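Local coordinates for protein 3-oxoadipate enol-lactonase (Burkholderia xenovorans, PDB 2XUA) that probably hydrolyses 3-oxoadipate enol-lactone, a step of catechol breakdown, as an alpha/beta hydrolase with a divergent cap domain, at residues R54-D59 / L83-T88; E13-I18 / T37-W42. One frame throughout, in Å; residues are numbered along the deposited sequence.

Contact 1 of 2, residues R54-D59 / L83-T88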
loop_
_atom_site.group_PDB
_atom_site.type_symbol
_atom_site.label_atom_id
_atom_site.label_comp_id
_atom_site.label_asym_id
_atom_site.label_seq_id
_atom_site.Cartn_x
_atom_site.Cartn_y
_atom_site.Cartn_z
ATOM N N ARG B 54 19.476 0.905 -9.224
ATOM C CA ARG B 54 19.095 0.998 -7.825
ATOM C C ARG B 54 17.928 2.015 -7.756
ATOM O O ARG B 54 18.002 3.089 -8.361
ATOM C CB ARG B 54 20.268 1.441 -6.918
ATOM C CG ARG B 54 21.338 0.338 -6.841
ATOM C CD ARG B 54 22.593 0.837 -6.153
ATOM N NE ARG B 54 23.323 1.791 -6.992
ATOM C CZ ARG B 54 24.218 2.633 -6.499
ATOM N NH1 ARG B 54 24.455 2.635 -5.161
ATOM N NH2 ARG B 54 24.841 3.473 -7.327
ATOM N N VAL B 55 16.830 1.581 -7.111
ATOM C CA VAL B 55 15.581 2.319 -7.057
ATOM C C VAL B 55 15.305 2.986 -5.754
ATOM O O VAL B 55 15.279 2.355 -4.683
ATOM C CB VAL B 55 14.375 1.427 -7.424
ATOM C CG1 VAL B 55 13.119 2.337 -7.536
ATOM C CG2 VAL B 55 14.645 0.706 -8.797
ATOM N N LEU B 56 15.073 4.289 -5.810
ATOM C CA LEU B 56 14.591 5.015 -4.677
ATOM C C LEU B 56 13.180 5.529 -4.890
ATOM O O LEU B 56 12.912 6.257 -5.890
ATOM C CB LEU B 56 15.527 6.221 -4.428
ATOM C CG LEU B 56 15.173 7.185 -3.324
ATOM C CD1 LEU B 56 15.091 6.400 -1.963
ATOM C CD2 LEU B 56 16.225 8.347 -3.233
ATOM N N ARG B 57 12.294 5.171 -3.962
ATOM C CA ARG B 57 10.940 5.746 -3.900
ATOM C C ARG B 57 10.777 6.466 -2.583
ATOM O O ARG B 57 11.472 6.133 -1.589
ATOM C CB ARG B 57 9.894 4.626 -3.951
ATOM C CG ARG B 57 9.780 4.018 -5.331
ATOM C CD ARG B 57 8.719 2.880 -5.229
ATOM N NE ARG B 57 9.328 1.686 -4.640
ATOM C CZ ARG B 57 8.647 0.652 -4.082
ATOM N NH1 ARG B 57 7.340 0.680 -3.960
ATOM N NH2 ARG B 57 9.280 -0.439 -3.653
ATOM N N TYR B 58 9.827 7.401 -2.513
ATOM C CA TYR B 58 9.621 8.100 -1.276
ATOM C C TYR B 58 8.189 8.628 -1.248
ATOM O O TYR B 58 7.532 8.728 -2.283
ATOM C CB TYR B 58 10.682 9.240 -1.124
ATOM C CG TYR B 58 10.453 10.400 -2.050
ATOM C CD1 TYR B 58 9.865 11.595 -1.588
ATOM C CD2 TYR B 58 10.851 10.342 -3.375
ATOM C CE1 TYR B 58 9.614 12.678 -2.481
ATOM C CE2 TYR B 58 10.617 11.405 -4.262
ATOM C CZ TYR B 58 9.978 12.548 -3.802
ATOM O OH TYR B 58 9.769 13.582 -4.665
ATOM N N ASP B 59 7.707 8.908 -0.051
ATOM C CA ASP B 59 6.428 9.588 0.122
ATOM C C ASP B 59 6.701 11.084 0.136
ATOM O O ASP B 59 7.399 11.614 1.022
ATOM C CB ASP B 59 5.731 9.120 1.394
ATOM C CG ASP B 59 5.117 7.716 1.233
ATOM O OD1 ASP B 59 5.049 7.244 0.111
ATOM O OD2 ASP B 59 4.684 7.070 2.203
ATOM N N LEU B 83 16.466 16.347 -3.329
ATOM C CA LEU B 83 17.900 16.578 -3.104
ATOM C C LEU B 83 18.443 16.184 -1.737
ATOM O O LEU B 83 19.465 15.509 -1.676
ATOM C CB LEU B 83 18.269 18.015 -3.458
ATOM C CG LEU B 83 17.987 18.346 -4.891
ATOM C CD1 LEU B 83 18.197 19.865 -4.985
ATOM C CD2 LEU B 83 18.889 17.604 -5.890
ATOM N N GLY B 84 17.738 16.516 -0.676
ATOM C CA GLY B 84 18.137 16.169 0.674
ATOM C C GLY B 84 18.087 14.673 0.932
ATOM O O GLY B 84 18.993 14.095 1.588
ATOM N N LEU B 85 17.038 14.020 0.403
ATOM C CA LEU B 85 17.000 12.549 0.413
ATOM C C LEU B 85 18.188 11.919 -0.318
ATOM O O LEU B 85 18.840 11.001 0.208
ATOM C CB LEU B 85 15.666 12.071 -0.211
ATOM C CG LEU B 85 15.379 10.562 -0.127
ATOM C CD1 LEU B 85 15.413 10.012 1.305
ATOM C CD2 LEU B 85 14.010 10.230 -0.791
HETATM N N MSE B 86 18.439 12.357 -1.564
HETATM C CA MSE B 86 19.625 11.880 -2.292
HETATM C C MSE B 86 20.910 12.114 -1.520
HETATM O O MSE B 86 21.742 11.203 -1.351
HETATM C CB MSE B 86 19.707 12.567 -3.628
HETATM C CG MSE B 86 18.775 11.940 -4.614
HETATM SE SE MSE B 86 18.612 13.083 -6.163
HETATM C CE MSE B 86 20.426 12.839 -6.887
ATOM N N ASP B 87 21.051 13.336 -1.006
ATOM C CA ASP B 87 22.230 13.695 -0.212
ATOM C C ASP B 87 22.418 12.776 0.990
ATOM O O ASP B 87 23.537 12.276 1.246
ATOM C CB ASP B 87 22.098 15.150 0.267
ATOM C CG ASP B 87 22.374 16.162 -0.841
ATOM O OD1 ASP B 87 22.816 15.796 -1.956
ATOM O OD2 ASP B 87 22.140 17.354 -0.585
ATOM N N THR B 88 21.330 12.547 1.713
ATOM C CA THR B 88 21.269 11.629 2.878
ATOM C C THR B 88 21.743 10.236 2.513
ATOM O O THR B 88 22.432 9.600 3.307
ATOM C CB THR B 88 19.830 11.481 3.488
ATOM O OG1 THR B 88 19.422 12.723 4.077
ATOM C CG2 THR B 88 19.805 10.445 4.591
#

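Contact 2 of 2, residues E13-I18 / T37-W42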
loop_
_atom_site.group_PDB
_atom_site.type_symbol
_atom_site.label_atom_id
_atom_site.label_comp_id
_atom_site.label_asym_id
_atom_site.label_seq_id
_atom_site.Cartn_x
_atom_site.Cartn_y
_atom_site.Cartn_z
ATOM N N GLU B 13 10.500 15.190 7.582
ATOM C CA GLU B 13 10.836 13.780 7.631
ATOM C C GLU B 13 10.114 13.008 6.494
ATOM O O GLU B 13 8.887 13.055 6.390
ATOM C CB GLU B 13 10.410 13.222 8.987
ATOM C CG GLU B 13 10.906 11.813 9.289
ATOM C CD GLU B 13 10.586 11.371 10.732
ATOM O OE1 GLU B 13 10.051 12.180 11.543
ATOM O OE2 GLU B 13 10.858 10.209 11.071
ATOM N N LEU B 14 10.875 12.312 5.647
ATOM C CA LEU B 14 10.295 11.543 4.550
ATOM C C LEU B 14 10.491 10.045 4.698
ATOM O O LEU B 14 11.603 9.583 4.914
ATOM C CB LEU B 14 10.890 11.960 3.208
ATOM C CG LEU B 14 10.911 13.468 2.854
ATOM C CD1 LEU B 14 11.785 13.700 1.650
ATOM C CD2 LEU B 14 9.504 13.990 2.623
ATOM N N HIS B 15 9.399 9.314 4.497
ATOM C CA HIS B 15 9.427 7.868 4.377
ATOM C C HIS B 15 9.989 7.506 2.995
ATOM O O HIS B 15 9.570 8.054 1.966
ATOM C CB HIS B 15 8.023 7.288 4.612
ATOM C CG HIS B 15 7.898 5.821 4.290
ATOM N ND1 HIS B 15 8.764 4.865 4.775
ATOM C CD2 HIS B 15 7.002 5.155 3.521
ATOM C CE1 HIS B 15 8.427 3.682 4.300
ATOM N NE2 HIS B 15 7.352 3.815 3.559
ATOM N N TYR B 16 10.943 6.592 2.947
ATOM C CA TYR B 16 11.468 6.178 1.639
ATOM C C TYR B 16 11.643 4.656 1.521
ATOM O O TYR B 16 11.609 3.929 2.539
ATOM C CB TYR B 16 12.816 6.898 1.320
ATOM C CG TYR B 16 13.958 6.482 2.222
ATOM C CD1 TYR B 16 14.798 5.404 1.886
ATOM C CD2 TYR B 16 14.200 7.173 3.419
ATOM C CE1 TYR B 16 15.845 4.993 2.767
ATOM C CE2 TYR B 16 15.228 6.787 4.286
ATOM C CZ TYR B 16 16.044 5.708 3.950
ATOM O OH TYR B 16 17.056 5.314 4.821
ATOM N N ARG B 17 11.912 4.207 0.309
ATOM C CA ARG B 17 12.087 2.757 0.043
ATOM C C ARG B 17 13.080 2.531 -1.008
ATOM O O ARG B 17 13.003 3.174 -2.043
ATOM C CB ARG B 17 10.755 2.131 -0.347
ATOM C CG ARG B 17 10.794 0.629 -0.525
ATOM C CD ARG B 17 9.353 0.067 -0.426
ATOM N NE ARG B 17 8.825 0.055 0.956
ATOM C CZ ARG B 17 7.605 -0.349 1.293
ATOM N NH1 ARG B 17 6.745 -0.741 0.378
ATOM N NH2 ARG B 17 7.215 -0.277 2.528
ATOM N N ILE B 18 14.008 1.602 -0.769
ATOM C CA ILE B 18 15.049 1.286 -1.776
ATOM C C ILE B 18 14.889 -0.173 -2.359
ATOM O O ILE B 18 14.642 -1.131 -1.601
ATOM C CB ILE B 18 16.458 1.454 -1.170
ATOM C CG1 ILE B 18 16.714 2.913 -0.771
ATOM C CG2 ILE B 18 17.578 0.934 -2.135
ATOM C CD1 ILE B 18 18.006 3.165 0.030
ATOM N N THR B 37 -1.166 10.136 -3.731
ATOM C CA THR B 37 -0.699 8.730 -3.791
ATOM C C THR B 37 0.443 8.562 -2.800
ATOM O O THR B 37 0.946 9.532 -2.258
ATOM C CB THR B 37 -0.206 8.319 -5.197
ATOM O OG1 THR B 37 0.957 9.080 -5.511
ATOM C CG2 THR B 37 -1.279 8.619 -6.256
ATOM N N ASP B 38 0.873 7.334 -2.594
ATOM C CA ASP B 38 2.098 7.116 -1.862
ATOM C C ASP B 38 2.988 6.226 -2.704
ATOM O O ASP B 38 2.661 5.931 -3.847
ATOM C CB ASP B 38 1.833 6.539 -0.474
ATOM C CG ASP B 38 1.397 5.090 -0.471
ATOM O OD1 ASP B 38 1.246 4.499 -1.533
ATOM O OD2 ASP B 38 1.219 4.519 0.635
ATOM N N LEU B 39 4.119 5.776 -2.140
ATOM C CA LEU B 39 5.088 5.104 -2.972
ATOM C C LEU B 39 4.683 3.738 -3.513
ATOM O O LEU B 39 5.399 3.200 -4.369
ATOM C CB LEU B 39 6.458 5.123 -2.302
ATOM C CG LEU B 39 7.046 4.209 -1.207
ATOM C CD1 LEU B 39 7.483 4.877 0.012
ATOM C CD2 LEU B 39 6.508 2.784 -0.967
ATOM N N SER B 40 3.557 3.181 -3.024
ATOM C CA SER B 40 2.998 1.935 -3.571
ATOM C C SER B 40 2.535 2.094 -5.002
ATOM O O SER B 40 2.379 1.092 -5.752
ATOM C CB SER B 40 1.834 1.399 -2.686
ATOM O OG SER B 40 0.648 2.240 -2.748
HETATM N N MSE B 41 2.288 3.344 -5.420
HETATM C CA MSE B 41 1.782 3.539 -6.808
HETATM C C MSE B 41 2.782 3.078 -7.868
HETATM O O MSE B 41 2.389 2.767 -8.963
HETATM C CB MSE B 41 1.381 4.991 -7.054
HETATM C CG MSE B 41 2.601 5.923 -7.035
HETATM SE SE MSE B 41 2.169 7.480 -8.076
HETATM C CE MSE B 41 2.235 6.765 -9.882
ATOM N N TRP B 42 4.085 2.971 -7.522
ATOM C CA TRP B 42 5.088 2.572 -8.490
ATOM C C TRP B 42 5.362 1.064 -8.413
ATOM O O TRP B 42 6.257 0.576 -9.050
ATOM C CB TRP B 42 6.404 3.292 -8.150
ATOM C CG TRP B 42 6.330 4.761 -8.437
ATOM C CD1 TRP B 42 6.388 5.770 -7.530
ATOM C CD2 TRP B 42 6.256 5.373 -9.741
ATOM N NE1 TRP B 42 6.282 6.984 -8.180
ATOM C CE2 TRP B 42 6.217 6.780 -9.535
ATOM C CE3 TRP B 42 6.152 4.874 -11.037
ATOM C CZ2 TRP B 42 6.116 7.708 -10.589
ATOM C CZ3 TRP B 42 6.072 5.780 -12.108
ATOM C CH2 TRP B 42 6.037 7.201 -11.864
#

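Contact 1 of 2, residues R54-D59 / L83-T88
A small, buried apolar contact between a strand and a helix seats L85 of helix 75-88 on L56 and Y58 of strand 54-58. The two strand residues are two apart, so both send their side chains to the same face of the sheet, while R57 between them points to the other. L56 and L85 reach toward each other tip to tip, L56 CD2 lying 3.8 Å from L85 CD2 and 3.9 Å from L85 CG. In both leucines CG stands opposite the backbone N (chi1 177° in L56, -173° in L85), which extends the branches across the gap between strand and helix. The same methyl, L85 CD2, also packs against the root of the tyrosine, 3.5 Å from Y58 CB and 3.8 Å from Y58 CG, and it approaches the ring at a slant. This is the layering of the alpha/beta hydrolase fold, in which helices cover the faces of a central, mostly parallel sheet; here a helix follows strand 54-58 in the chain and folds back over it. Y58 takes its polar end away from the leucines, its OH hydrogen-bonding to S32 OG at the end of the adjacent strand 28-32. Y16 of strand 12-19 touches both L56 and L85 and so extends the apolar layer across the sheet. On the helix, T88 OG1 donates to G84 O at 2.9 Å from above the carbonyl plane; G84 O also accepts the backbone bond from T88 N, so two donors share it. The adjacent D87 forms a salt bridge through OD1 with R116 NH1.

Contact 2 of 2, residues E13-I18 / T37-W42
L39 fills the angle between H15 and R17, two residues of strand 12-19 whose side chains leave the same face of the strand, and nearly all of the contact rests on its two methyl groups. One branch serves the histidine: L39 CD1 lies 3.6 Å from H15 CD2 and 3.7 Å from H15 NE2, meeting the ring obliquely. The other serves the arginine. L39 CD2 sits over one face of the guanidinium, 3.8 Å from R17 NH1 and 4.0 Å from R17 CD, where the bend at chi3 (-74°) turns the flat group across the leucine. Both side chains cross L39 at about a right angle, and the contact is van der Waals packing of leucine methyls on the flat polar groups of H15 and R17. The polar atoms are held elsewhere: H15 ND1 bonds to the carbonyl of P5, and R17 NH1 forms a salt bridge with D176 of the second subunit, whose H65 also meets the H15 ring edge-to-face. Away from this close fit the contact loosens. D38 and S40 are partly exposed and do not touch the strand, but they shape the turn that presents L39: D38 OD1 accepts from S40 N at 3.0 Å, an Asx turn, and from S40 OG at 2.6 Å on its syn lone pair. On this side M173 of the second subunit packs on S40. The short 3-10 segment 39-42 links the loop after strand 28-32 to helix 43-52, and L39 N is bonded to D59 OD1 and L39 O to R57 NH1, side chains near and just past the end of strand 54-58, which runs beside strand 12-19 in the sheet.

In the fold
The centres of the two contacts lie about 10 Å apart, on the same side of the chain's centre, and both segments of contact 2 precede those of contact 1 in the chain. They share the central sheet: strands 12-19 and 54-58 are antiparallel neighbours, joined by a probable hydrogen bond from R17 N to R57 O. Contact 2 holds loop 37-42 against strand 12-19, helped by side chains from the end of strand 54-58, while contact 1 packs helix 75-88 on the other face of the sheet. R57 and R17 both reach D176 of the second subunit, so the face they line adjoins the dimer partner.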